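Local structure of GH5 (Bacteroidetes bacterium AC2a, 4YHE) at residues Leu120-Ala125 with Gly180-Val185; Gly168-Gly173 with Gly213-Pro218; Leu134-Leu139 with Asn190-Asp195; Val226-Glu229 with Arg235-Val238. The protein probably hydrolyses beta-glucosidic linkages of cellulose, as a family 5 glycoside hydrolase linked with a bacterial polysaccharide utilization locus. One frame throughout, in Å; residues are numbered along the deposited sequence.

Contact 1: residues Leu120-Ala125 with Gly180-Val185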
loop_
_atom_site.group_PDB
_atom_site.type_symbol
_atom_site.label_atom_id
_atom_site.label_comp_id
_atom_site.label_asym_id
_atom_site.label_seq_id
_atom_site.Cartn_x
_atom_site.Cartn_y
_atom_site.Cartn_z
ATOM N N LEU A 120 -0.253 -12.027 14.255
ATOM C CA LEU A 120 0.466 -10.770 14.326
ATOM C C LEU A 120 -0.388 -9.718 15.057
ATOM O O LEU A 120 -1.139 -8.954 14.449
ATOM C CB LEU A 120 0.823 -10.375 12.890
ATOM C CG LEU A 120 1.725 -9.198 12.655
ATOM C CD1 LEU A 120 3.000 -9.295 13.483
ATOM C CD2 LEU A 120 2.038 -9.132 11.154
ATOM N N ASP A 121 -0.296 -9.731 16.395
ATOM C CA ASP A 121 -1.304 -9.152 17.272
ATOM C C ASP A 121 -0.668 -8.057 18.114
ATOM O O ASP A 121 0.009 -8.344 19.089
ATOM C CB ASP A 121 -1.857 -10.272 18.179
ATOM C CG ASP A 121 -3.035 -9.842 19.030
ATOM O OD1 ASP A 121 -3.149 -8.663 19.428
ATOM O OD2 ASP A 121 -3.849 -10.721 19.365
ATOM N N LEU A 122 -0.899 -6.799 17.749
ATOM C CA LEU A 122 -0.195 -5.702 18.405
ATOM C C LEU A 122 -0.590 -5.493 19.898
ATOM O O LEU A 122 0.278 -5.394 20.738
ATOM C CB LEU A 122 -0.344 -4.407 17.598
ATOM C CG LEU A 122 0.377 -3.192 18.207
ATOM C CD1 LEU A 122 1.878 -3.356 18.176
ATOM C CD2 LEU A 122 -0.039 -1.944 17.458
ATOM N N PRO A 123 -1.892 -5.400 20.215
ATOM C CA PRO A 123 -2.235 -5.261 21.643
ATOM C C PRO A 123 -1.715 -6.414 22.491
ATOM O O PRO A 123 -1.224 -6.183 23.603
ATOM C CB PRO A 123 -3.770 -5.250 21.642
ATOM C CG PRO A 123 -4.140 -4.762 20.274
ATOM C CD PRO A 123 -3.082 -5.284 19.354
ATOM N N ALA A 124 -1.791 -7.631 21.972
ATOM C CA ALA A 124 -1.240 -8.798 22.681
ATOM C C ALA A 124 0.255 -8.671 22.955
ATOM O O ALA A 124 0.743 -9.042 24.034
ATOM C CB ALA A 124 -1.533 -10.080 21.916
ATOM N N ALA A 125 0.984 -8.099 21.999
ATOM C CA ALA A 125 2.414 -7.848 22.152
ATOM C C ALA A 125 2.763 -6.747 23.160
ATOM O O ALA A 125 3.791 -6.822 23.852
ATOM C CB ALA A 125 3.004 -7.469 20.796
ATOM N N GLY A 180 3.111 5.956 24.048
ATOM C CA GLY A 180 3.843 5.481 22.873
ATOM C C GLY A 180 4.215 4.010 22.896
ATOM O O GLY A 180 5.077 3.590 22.151
ATOM N N ALA A 181 3.553 3.195 23.723
ATOM C CA ALA A 181 3.887 1.799 23.791
ATOM C C ALA A 181 3.602 1.069 22.467
ATOM O O ALA A 181 4.450 0.311 21.983
ATOM C CB ALA A 181 3.138 1.134 24.964
ATOM N N GLN A 182 2.434 1.306 21.869
ATOM C CA GLN A 182 2.114 0.671 20.579
ATOM C C GLN A 182 3.084 1.114 19.482
ATOM O O GLN A 182 3.575 0.273 18.692
ATOM C CB GLN A 182 0.674 0.930 20.157
ATOM C CG GLN A 182 -0.349 0.069 20.890
ATOM C CD GLN A 182 -1.743 0.360 20.422
ATOM O OE1 GLN A 182 -2.051 0.265 19.221
ATOM N NE2 GLN A 182 -2.589 0.799 21.334
ATOM N N TYR A 183 3.417 2.400 19.454
ATOM C CA TYR A 183 4.361 2.872 18.429
ATOM C C TYR A 183 5.729 2.236 18.617
ATOM O O TYR A 183 6.404 1.903 17.654
ATOM C CB TYR A 183 4.526 4.379 18.461
ATOM C CG TYR A 183 3.265 5.153 18.310
ATOM C CD1 TYR A 183 2.293 4.774 17.408
ATOM C CD2 TYR A 183 3.024 6.266 19.098
ATOM C CE1 TYR A 183 1.137 5.520 17.268
ATOM C CE2 TYR A 183 1.875 6.986 18.990
ATOM C CZ TYR A 183 0.932 6.614 18.086
ATOM O OH TYR A 183 -0.223 7.324 17.996
ATOM N N ARG A 184 6.144 2.055 19.859
ATOM C CA ARG A 184 7.414 1.424 20.134
ATOM C C ARG A 184 7.474 -0.031 19.627
ATOM O O ARG A 184 8.438 -0.432 19.006
ATOM C CB ARG A 184 7.711 1.452 21.647
ATOM C CG ARG A 184 9.035 0.782 22.013
ATOM C CD ARG A 184 9.506 1.134 23.428
ATOM N NE ARG A 184 9.929 2.546 23.576
ATOM C CZ ARG A 184 11.094 3.052 23.161
ATOM N NH1 ARG A 184 11.986 2.282 22.537
ATOM N NH2 ARG A 184 11.386 4.339 23.362
ATOM N N VAL A 185 6.478 -0.830 19.962
ATOM C CA VAL A 185 6.473 -2.227 19.528
ATOM C C VAL A 185 6.433 -2.296 18.000
ATOM O O VAL A 185 7.127 -3.108 17.416
ATOM C CB VAL A 185 5.291 -3.005 20.096
ATOM C CG1 VAL A 185 5.211 -4.396 19.499
ATOM C CG2 VAL A 185 5.413 -3.100 21.608
#
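Leu-122, at the start of the short helix 122-127, reaches across to Gln-182 and Val-185 at the start of helix 181-199, one of the helices wrapped round the closed parallel barrel of this TIM-barrel hydrolase. Its CG stands anti to the backbone N (chi1 -179°), which carries the branch out between the helices and gives each methyl a different neighbour. CD1 packs on Val-185 CG1 at 3.7 Å, the two side chains running antiparallel alongside one another. CD2 lies against the flank of Gln-182, 3.5 Å from OE1 and 4.0 Å from CG, the leucine lying aslant the glutamine chain. Ala-125 adds its CB 4.0 Å from Val-185 CG1, and that methyl packs on both Leu-122 and Ala-125. Trp-189 also packs on Leu-122 and Ala-125. The buried amide of Gln-182 is gripped at both ends, OE1 by Tyr-214 OH and NE2 by Asp-167 OD2, which fixes its rotation while its aliphatic part serves the leucine. With an alanine in place of Leu-122, both methyls are lost, and a gap would probably open between Val-185 and the stem of Gln-182. Asp-121 is the N-cap of helix 122-127: its OD1 accepts from Ala-124 N at 3.1 Å, with an angle of 162° at the hydrogen and the donor standing 57° out of the carboxylate plane.

Contact 2: residues Gly168-Gly173 with Gly213-Pro218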
loop_
_atom_site.group_PDB
_atom_site.type_symbol
_atom_site.label_atom_id
_atom_site.label_comp_id
_atom_site.label_asym_id
_atom_site.label_seq_id
_atom_site.Cartn_x
_atom_site.Cartn_y
_atom_site.Cartn_z
ATOM N N GLY A 168 -7.265 -1.712 16.394
ATOM C CA GLY A 168 -8.692 -1.805 16.013
ATOM C C GLY A 168 -9.435 -0.483 15.913
ATOM O O GLY A 168 -10.523 -0.413 15.308
ATOM N N ASP A 169 -8.854 0.570 16.490
ATOM C CA ASP A 169 -9.446 1.886 16.477
ATOM C C ASP A 169 -8.803 2.831 15.460
ATOM O O ASP A 169 -9.000 4.041 15.537
ATOM C CB ASP A 169 -9.388 2.486 17.888
ATOM C CG ASP A 169 -10.357 1.802 18.840
ATOM O OD1 ASP A 169 -11.442 1.417 18.382
ATOM O OD2 ASP A 169 -10.048 1.651 20.039
ATOM N N TRP A 170 -8.032 2.272 14.520
ATOM C CA TRP A 170 -7.660 2.992 13.302
ATOM C C TRP A 170 -6.863 4.267 13.573
ATOM O O TRP A 170 -6.868 5.199 12.780
ATOM C CB TRP A 170 -8.912 3.257 12.437
ATOM C CG TRP A 170 -9.528 1.977 11.989
ATOM C CD1 TRP A 170 -10.528 1.280 12.613
ATOM C CD2 TRP A 170 -9.122 1.178 10.868
ATOM N NE1 TRP A 170 -10.789 0.107 11.931
ATOM C CE2 TRP A 170 -9.946 0.027 10.850
ATOM C CE3 TRP A 170 -8.155 1.331 9.869
ATOM C CZ2 TRP A 170 -9.821 -0.967 9.882
ATOM C CZ3 TRP A 170 -8.046 0.351 8.891
ATOM C CH2 TRP A 170 -8.871 -0.788 8.910
ATOM N N GLY A 171 -6.122 4.279 14.669
ATOM C CA GLY A 171 -5.296 5.418 15.023
ATOM C C GLY A 171 -5.940 6.399 15.976
ATOM O O GLY A 171 -5.286 7.324 16.410
ATOM N N ASN A 172 -7.219 6.207 16.300
ATOM C CA ASN A 172 -7.928 7.086 17.257
ATOM C C ASN A 172 -8.082 6.498 18.652
ATOM O O ASN A 172 -8.900 6.959 19.430
ATOM C CB ASN A 172 -9.331 7.422 16.766
ATOM C CG ASN A 172 -9.348 7.928 15.363
ATOM O OD1 ASN A 172 -8.589 8.815 15.002
ATOM N ND2 ASN A 172 -10.225 7.359 14.549
ATOM N N GLY A 173 -7.330 5.478 18.978
ATOM C CA GLY A 173 -7.569 4.761 20.199
ATOM C C GLY A 173 -6.479 4.982 21.206
ATOM O O GLY A 173 -5.869 6.057 21.268
ATOM N N GLY A 213 4.288 3.045 9.219
ATOM C CA GLY A 213 3.941 3.544 10.546
ATOM C C GLY A 213 2.544 3.065 10.965
ATOM O O GLY A 213 1.916 2.254 10.274
ATOM N N TYR A 214 2.052 3.596 12.085
ATOM C CA TYR A 214 0.854 3.074 12.716
ATOM C C TYR A 214 -0.350 3.143 11.776
ATOM O O TYR A 214 -0.685 4.219 11.268
ATOM C CB TYR A 214 0.530 3.864 13.985
ATOM C CG TYR A 214 -0.489 3.165 14.853
ATOM C CD1 TYR A 214 -0.098 2.268 15.830
ATOM C CD2 TYR A 214 -1.840 3.405 14.689
ATOM C CE1 TYR A 214 -1.026 1.640 16.640
ATOM C CE2 TYR A 214 -2.773 2.772 15.467
ATOM C CZ TYR A 214 -2.365 1.899 16.447
ATOM O OH TYR A 214 -3.344 1.302 17.204
ATOM N N VAL A 215 -0.971 1.981 11.553
ATOM C CA VAL A 215 -2.108 1.801 10.622
ATOM C C VAL A 215 -1.912 2.480 9.248
ATOM O O VAL A 215 -2.862 2.790 8.587
ATOM C CB VAL A 215 -3.487 2.150 11.282
ATOM C CG1 VAL A 215 -3.791 3.628 11.374
ATOM C CG2 VAL A 215 -4.619 1.410 10.579
ATOM N N CYS A 216 -0.664 2.621 8.818
ATOM C CA CYS A 216 -0.300 3.319 7.546
ATOM C C CYS A 216 -0.785 4.769 7.430
ATOM O O CYS A 216 -0.933 5.323 6.319
ATOM C CB CYS A 216 -0.750 2.489 6.330
ATOM S SG CYS A 216 0.249 1.004 6.083
ATOM N N ASN A 217 -1.025 5.402 8.583
ATOM C CA ASN A 217 -1.535 6.725 8.655
ATOM C C ASN A 217 -0.346 7.661 8.491
ATOM O O ASN A 217 0.585 7.626 9.301
ATOM C CB ASN A 217 -2.212 6.972 10.027
ATOM C CG ASN A 217 -2.690 8.393 10.199
ATOM O OD1 ASN A 217 -1.937 9.299 10.568
ATOM N ND2 ASN A 217 -3.965 8.594 9.965
ATOM N N PRO A 218 -0.367 8.495 7.431
ATOM C CA PRO A 218 0.782 9.382 7.202
ATOM C C PRO A 218 1.222 10.227 8.405
ATOM O O PRO A 218 2.412 10.286 8.727
ATOM C CB PRO A 218 0.317 10.264 6.041
ATOM C CG PRO A 218 -0.674 9.442 5.312
ATOM C CD PRO A 218 -1.391 8.635 6.380
HETATM O O HOH W 1 -5.784 6.262 9.770
HETATM O O HOH W 2 -6.103 2.988 17.334
#
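Val-215 meets Trp-170 and Gly-171 where two loops come together, one following strand 157-160 and the other strand 209-212. Both belong to the C-terminal end of the barrel, the end that carries the active site in TIM-barrel glycosidases. The two methyls of Val-215 divide the work. CG2 touches the indole at its benzene part, 3.6 Å from Trp-170 CE3, and the two side chains cross at about a right angle. CG1 sits between the backbone N and the carbonyl carbon of its own residue (chi1 79°) and packs on the backbone of the other loop, 3.7 Å from Trp-170 O. Trp-170 and Gly-171 are the central residues of a type I' turn, closed by the bond from Asn-172 N to Asp-169 O. At the backbone angles of Gly-171 a beta carbon would collide with Trp-170 O. Its bare CA instead lies 3.7 Å from Tyr-214 CE2, and its N lies at the edge of that ring, in its plane. A water joins the loops here, accepting from Gly-171 N at 3.0 Å and donating to Tyr-214 OH, whose stronger partner is Gln-182. A second water accepts from Asn-217 ND2 at 3.0 Å and gives Trp-170 O a weak bond. With no direct hydrogen bond between the two segments, their direct contact is van der Waals packing, and water carries the polar link between them.

Contact 3: residues Leu134-Leu139 with Asn190-Asp195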
loop_
_atom_site.group_PDB
_atom_site.type_symbol
_atom_site.label_atom_id
_atom_site.label_comp_id
_atom_site.label_asym_id
_atom_site.label_seq_id
_atom_site.Cartn_x
_atom_site.Cartn_y
_atom_site.Cartn_z
ATOM N N LEU A 134 7.588 -13.886 20.890
ATOM C CA LEU A 134 7.082 -14.956 20.012
ATOM C C LEU A 134 6.725 -14.438 18.623
ATOM O O LEU A 134 7.019 -15.084 17.611
ATOM C CB LEU A 134 5.812 -15.592 20.591
ATOM C CG LEU A 134 5.894 -16.557 21.776
ATOM C CD1 LEU A 134 4.484 -17.016 22.137
ATOM C CD2 LEU A 134 6.774 -17.749 21.447
ATOM N N ILE A 135 6.053 -13.287 18.595
ATOM C CA ILE A 135 5.598 -12.698 17.338
ATOM C C ILE A 135 6.853 -12.338 16.540
ATOM O O ILE A 135 6.930 -12.572 15.327
ATOM C CB ILE A 135 4.674 -11.486 17.603
ATOM C CG1 ILE A 135 3.316 -11.990 18.079
ATOM C CG2 ILE A 135 4.534 -10.600 16.364
ATOM C CD1 ILE A 135 2.454 -10.947 18.743
ATOM N N LYS A 136 7.865 -11.819 17.230
ATOM C CA LYS A 136 9.103 -11.451 16.563
ATOM C C LYS A 136 9.861 -12.633 15.969
ATOM O O LYS A 136 10.494 -12.511 14.904
ATOM C CB LYS A 136 10.009 -10.678 17.513
ATOM C CG LYS A 136 9.626 -9.226 17.692
ATOM C CD LYS A 136 10.465 -8.611 18.817
ATOM C CE LYS A 136 9.992 -7.235 19.187
ATOM N NZ LYS A 136 10.767 -6.666 20.330
ATOM N N GLN A 137 9.821 -13.766 16.666
ATOM C CA GLN A 137 10.446 -15.007 16.173
ATOM C C GLN A 137 9.746 -15.492 14.895
ATOM O O GLN A 137 10.419 -15.889 13.936
ATOM C CB GLN A 137 10.381 -16.115 17.241
ATOM C CG GLN A 137 11.347 -15.919 18.402
ATOM C CD GLN A 137 11.146 -16.904 19.565
ATOM O OE1 GLN A 137 10.045 -17.364 19.844
ATOM N NE2 GLN A 137 12.228 -17.194 20.271
ATOM N N GLU A 138 8.404 -15.441 14.891
ATOM C CA GLU A 138 7.603 -15.824 13.703
ATOM C C GLU A 138 7.915 -14.893 12.522
ATOM O O GLU A 138 8.177 -15.362 11.405
ATOM C CB GLU A 138 6.106 -15.899 14.038
ATOM C CG GLU A 138 5.232 -16.403 12.893
ATOM C CD GLU A 138 3.848 -16.912 13.291
ATOM O OE1 GLU A 138 3.471 -16.954 14.508
ATOM O OE2 GLU A 138 3.118 -17.319 12.348
ATOM N N LEU A 139 7.977 -13.586 12.795
ATOM C CA LEU A 139 8.331 -12.591 11.772
ATOM C C LEU A 139 9.696 -12.864 11.176
ATOM O O LEU A 139 9.884 -12.810 9.960
ATOM C CB LEU A 139 8.274 -11.148 12.352
ATOM C CG LEU A 139 6.892 -10.480 12.492
ATOM C CD1 LEU A 139 7.011 -9.190 13.276
ATOM C CD2 LEU A 139 6.251 -10.202 11.127
ATOM N N ASN A 190 9.354 -3.634 12.905
ATOM C CA ASN A 190 10.008 -3.266 11.641
ATOM C C ASN A 190 11.507 -3.553 11.698
ATOM O O ASN A 190 12.089 -4.008 10.701
ATOM C CB ASN A 190 9.781 -1.808 11.239
ATOM C CG ASN A 190 8.416 -1.556 10.588
ATOM O OD1 ASN A 190 7.814 -2.431 9.948
ATOM N ND2 ASN A 190 7.913 -0.339 10.770
ATOM N N GLN A 191 12.143 -3.305 12.851
ATOM C CA GLN A 191 13.579 -3.604 12.986
ATOM C C GLN A 191 13.851 -5.098 12.779
ATOM O O GLN A 191 14.754 -5.480 12.033
ATOM C CB GLN A 191 14.101 -3.161 14.353
ATOM C CG GLN A 191 15.604 -3.301 14.550
ATOM C CD GLN A 191 16.385 -2.402 13.637
ATOM O OE1 GLN A 191 16.337 -1.185 13.771
ATOM N NE2 GLN A 191 17.107 -2.986 12.700
ATOM N N VAL A 192 13.060 -5.921 13.448
ATOM C CA VAL A 192 13.158 -7.376 13.339
ATOM C C VAL A 192 12.956 -7.872 11.888
ATOM O O VAL A 192 13.704 -8.725 11.418
ATOM C CB VAL A 192 12.180 -8.019 14.339
ATOM C CG1 VAL A 192 11.818 -9.448 13.976
ATOM C CG2 VAL A 192 12.795 -7.959 15.746
ATOM N N CYS A 193 12.001 -7.285 11.163
ATOM C CA CYS A 193 11.776 -7.661 9.770
ATOM C C CYS A 193 12.973 -7.296 8.903
ATOM O O CYS A 193 13.430 -8.125 8.121
ATOM C CB CYS A 193 10.469 -7.053 9.215
ATOM S SG CYS A 193 9.003 -7.708 10.047
ATOM N N VAL A 194 13.475 -6.066 9.047
ATOM C CA VAL A 194 14.651 -5.623 8.306
ATOM C C VAL A 194 15.866 -6.551 8.618
ATOM O O VAL A 194 16.550 -7.003 7.707
ATOM C CB VAL A 194 14.991 -4.141 8.621
ATOM C CG1 VAL A 194 16.336 -3.744 8.027
ATOM C CG2 VAL A 194 13.895 -3.220 8.093
ATOM N N ASP A 195 16.093 -6.850 9.889
ATOM C CA ASP A 195 17.190 -7.724 10.288
ATOM C C ASP A 195 17.086 -9.064 9.521
ATOM O O ASP A 195 18.038 -9.498 8.863
ATOM C CB ASP A 195 17.153 -7.989 11.800
ATOM C CG ASP A 195 17.540 -6.755 12.653
ATOM O OD1 ASP A 195 18.031 -5.719 12.127
ATOM O OD2 ASP A 195 17.319 -6.846 13.868
#
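Val-192 of helix 181-199 is wedged against Lys-136 of helix 129-149, using both methyls. CG1 lies 3.5 Å from Lys-136 O, a carbonyl that is also hydrogen-bonded to Thr-140 OG1. CG2 rests on the aliphatic stem of the lysine, 3.9 Å from CD, where the two side chains cross at about a right angle. Further along, Leu-139 closes its forked end on Cys-193, with SG 3.9 Å from CD2 and 4.1 Å from CD1. With an alanine at Val-192 both methyls are gone, and a gap would probably open beside the lysine stem and Lys-136 O. What positions this first shell lies nearby: Lys-136, extended beyond CG, brings NZ to a salt bridge with Glu-188, while Trp-189 packs on both Lys-136 and Leu-139. The axes of segments 134-139 and 190-195 approach to 9.4 Å at a crossing angle of -29°, so the helices run roughly the same way. They are neighbours in the outer layer of the barrel, and Trp-143 of helix 129-149 also touches Cys-193. On the barrel side, Asn-190 hydrogen-bonds to Thr-161 OG1, just beyond strand 157-160, and to Pro-212 O of strand 209-212, tying helix 181-199 to the C-terminal ends of these strands.

Contact 4: residues Val226-Glu229 with Arg235-Val238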
loop_
_atom_site.group_PDB
_atom_site.type_symbol
_atom_site.label_atom_id
_atom_site.label_comp_id
_atom_site.label_asym_id
_atom_site.label_seq_id
_atom_site.Cartn_x
_atom_site.Cartn_y
_atom_site.Cartn_z
ATOM N N VAL A 226 10.162 5.190 13.470
ATOM C CA VAL A 226 11.608 5.148 13.541
ATOM C C VAL A 226 12.102 4.239 12.434
ATOM O O VAL A 226 11.753 3.066 12.381
ATOM C CB VAL A 226 12.089 4.677 14.921
ATOM C CG1 VAL A 226 13.615 4.483 14.957
ATOM C CG2 VAL A 226 11.726 5.732 15.934
ATOM N N LEU A 227 12.871 4.808 11.508
ATOM C CA LEU A 227 13.502 3.996 10.461
ATOM C C LEU A 227 14.467 2.990 11.063
ATOM O O LEU A 227 15.373 3.380 11.786
ATOM C CB LEU A 227 14.262 4.882 9.486
ATOM C CG LEU A 227 13.387 5.799 8.680
ATOM C CD1 LEU A 227 14.239 6.910 8.105
ATOM C CD2 LEU A 227 12.699 5.015 7.557
ATOM N N PRO A 228 14.296 1.687 10.773
ATOM C CA PRO A 228 15.221 0.724 11.387
ATOM C C PRO A 228 16.699 0.986 11.085
ATOM O O PRO A 228 17.038 1.544 10.045
ATOM C CB PRO A 228 14.785 -0.623 10.774
ATOM C CG PRO A 228 13.303 -0.440 10.562
ATOM C CD PRO A 228 13.147 1.006 10.143
ATOM N N GLU A 229 17.550 0.596 12.013
ATOM C CA GLU A 229 18.998 0.550 11.758
ATOM C C GLU A 229 19.268 -0.526 10.715
ATOM O O GLU A 229 18.792 -1.640 10.866
ATOM C CB GLU A 229 19.738 0.224 13.047
ATOM C CG GLU A 229 19.684 1.334 14.069
ATOM C CD GLU A 229 20.391 2.596 13.589
ATOM O OE1 GLU A 229 21.620 2.545 13.368
ATOM O OE2 GLU A 229 19.729 3.642 13.416
ATOM N N ARG A 235 18.536 2.240 1.657
ATOM C CA ARG A 235 17.736 1.149 1.109
ATOM C C ARG A 235 16.397 0.937 1.852
ATOM O O ARG A 235 15.765 -0.118 1.714
ATOM C CB ARG A 235 18.563 -0.148 1.087
ATOM C CG ARG A 235 19.768 -0.071 0.156
ATOM C CD ARG A 235 19.353 -0.094 -1.306
ATOM N NE ARG A 235 20.401 0.376 -2.210
ATOM C CZ ARG A 235 20.505 0.053 -3.498
ATOM N NH1 ARG A 235 19.651 -0.781 -4.065
ATOM N NH2 ARG A 235 21.509 0.549 -4.226
ATOM N N LEU A 236 15.948 1.943 2.602
ATOM C CA LEU A 236 14.611 1.909 3.242
ATOM C C LEU A 236 13.676 2.921 2.586
ATOM O O LEU A 236 14.120 3.981 2.138
ATOM C CB LEU A 236 14.720 2.197 4.737
ATOM C CG LEU A 236 15.481 1.178 5.614
ATOM C CD1 LEU A 236 15.544 1.624 7.062
ATOM C CD2 LEU A 236 14.879 -0.196 5.542
ATOM N N MET A 237 12.397 2.563 2.457
ATOM C CA MET A 237 11.354 3.454 1.970
ATOM C C MET A 237 10.215 3.457 2.982
ATOM O O MET A 237 9.963 2.441 3.646
ATOM C CB MET A 237 10.797 3.005 0.609
ATOM C CG MET A 237 11.842 2.568 -0.411
ATOM S SD MET A 237 11.219 2.595 -2.094
ATOM C CE MET A 237 10.208 1.122 -1.993
ATOM N N VAL A 238 9.539 4.595 3.082
ATOM C CA VAL A 238 8.419 4.749 4.015
ATOM C C VAL A 238 7.169 4.462 3.220
ATOM O O VAL A 238 6.938 5.049 2.185
ATOM C CB VAL A 238 8.352 6.147 4.653
ATOM C CG1 VAL A 238 7.091 6.286 5.511
ATOM C CG2 VAL A 238 9.589 6.399 5.516
#
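In the loop that leads from helix 218-224 into strand 236-242, part of the helix-to-strand return of the TIM barrel, Leu-227 and Pro-228 pack on Leu-236 and Val-238 of the strand they precede. Leu-236 contributes most, through a single methyl. Its CD1 approaches the backbone of Pro-228, 3.3 Å from O and 3.9 Å from N, and touches the proline ring at CD, 4.0 Å away. With CG anti to the carbonyl carbon (chi1 -65°), Leu-236 sends CD1 out to the proline, which it meets at a slant. The same CD1 also lies 4.3 Å from Leu-227 CB. Two residues along the strand, Val-238 offers CG2 to Leu-227 CD2 at 4.0 Å, the side chains crossing at about a right angle. Leu-227 thus uses its root against one strand residue and its tip against the other. The intervening Met-237 points away from the loop and packs on Met-14 and Pro-290. No hydrogen bond crosses between the segments, so the loop lies against the strand by van der Waals packing instead of extending the sheet. Beyond the loop, Pro-228 is covered by Asn-190, Gln-191 and Val-194 of helix 181-199. Strand 236-242 itself is held between its barrel neighbours: Met-237 makes backbone bonds with Ile-209 and Val-211 of strand 209-212, and Val-238 with Tyr-292 of strand 291-296.

Contacts 1 and 3 share helix 181-199, which meets helix 122-127 near its start and helix 129-149 farther along; Leu-120, just ahead of helix 122-127, packs on Ile-135 and Leu-139 and so connects the segments of the two contacts. Contacts 1 and 2 are the more buried pair, although Trp-170 of contact 2 is exposed while the touching residues of contact 1 are all buried. Contacts 3 and 4 are only partly buried, and they meet where Gln-191 OE1 takes the N-H of Glu-229. Contact 2, among loops at the C-terminal end of the barrel, adds bridging waters; contact 3 rests partly on a lysine stem, and contact 4 sets a loop against a barrel strand.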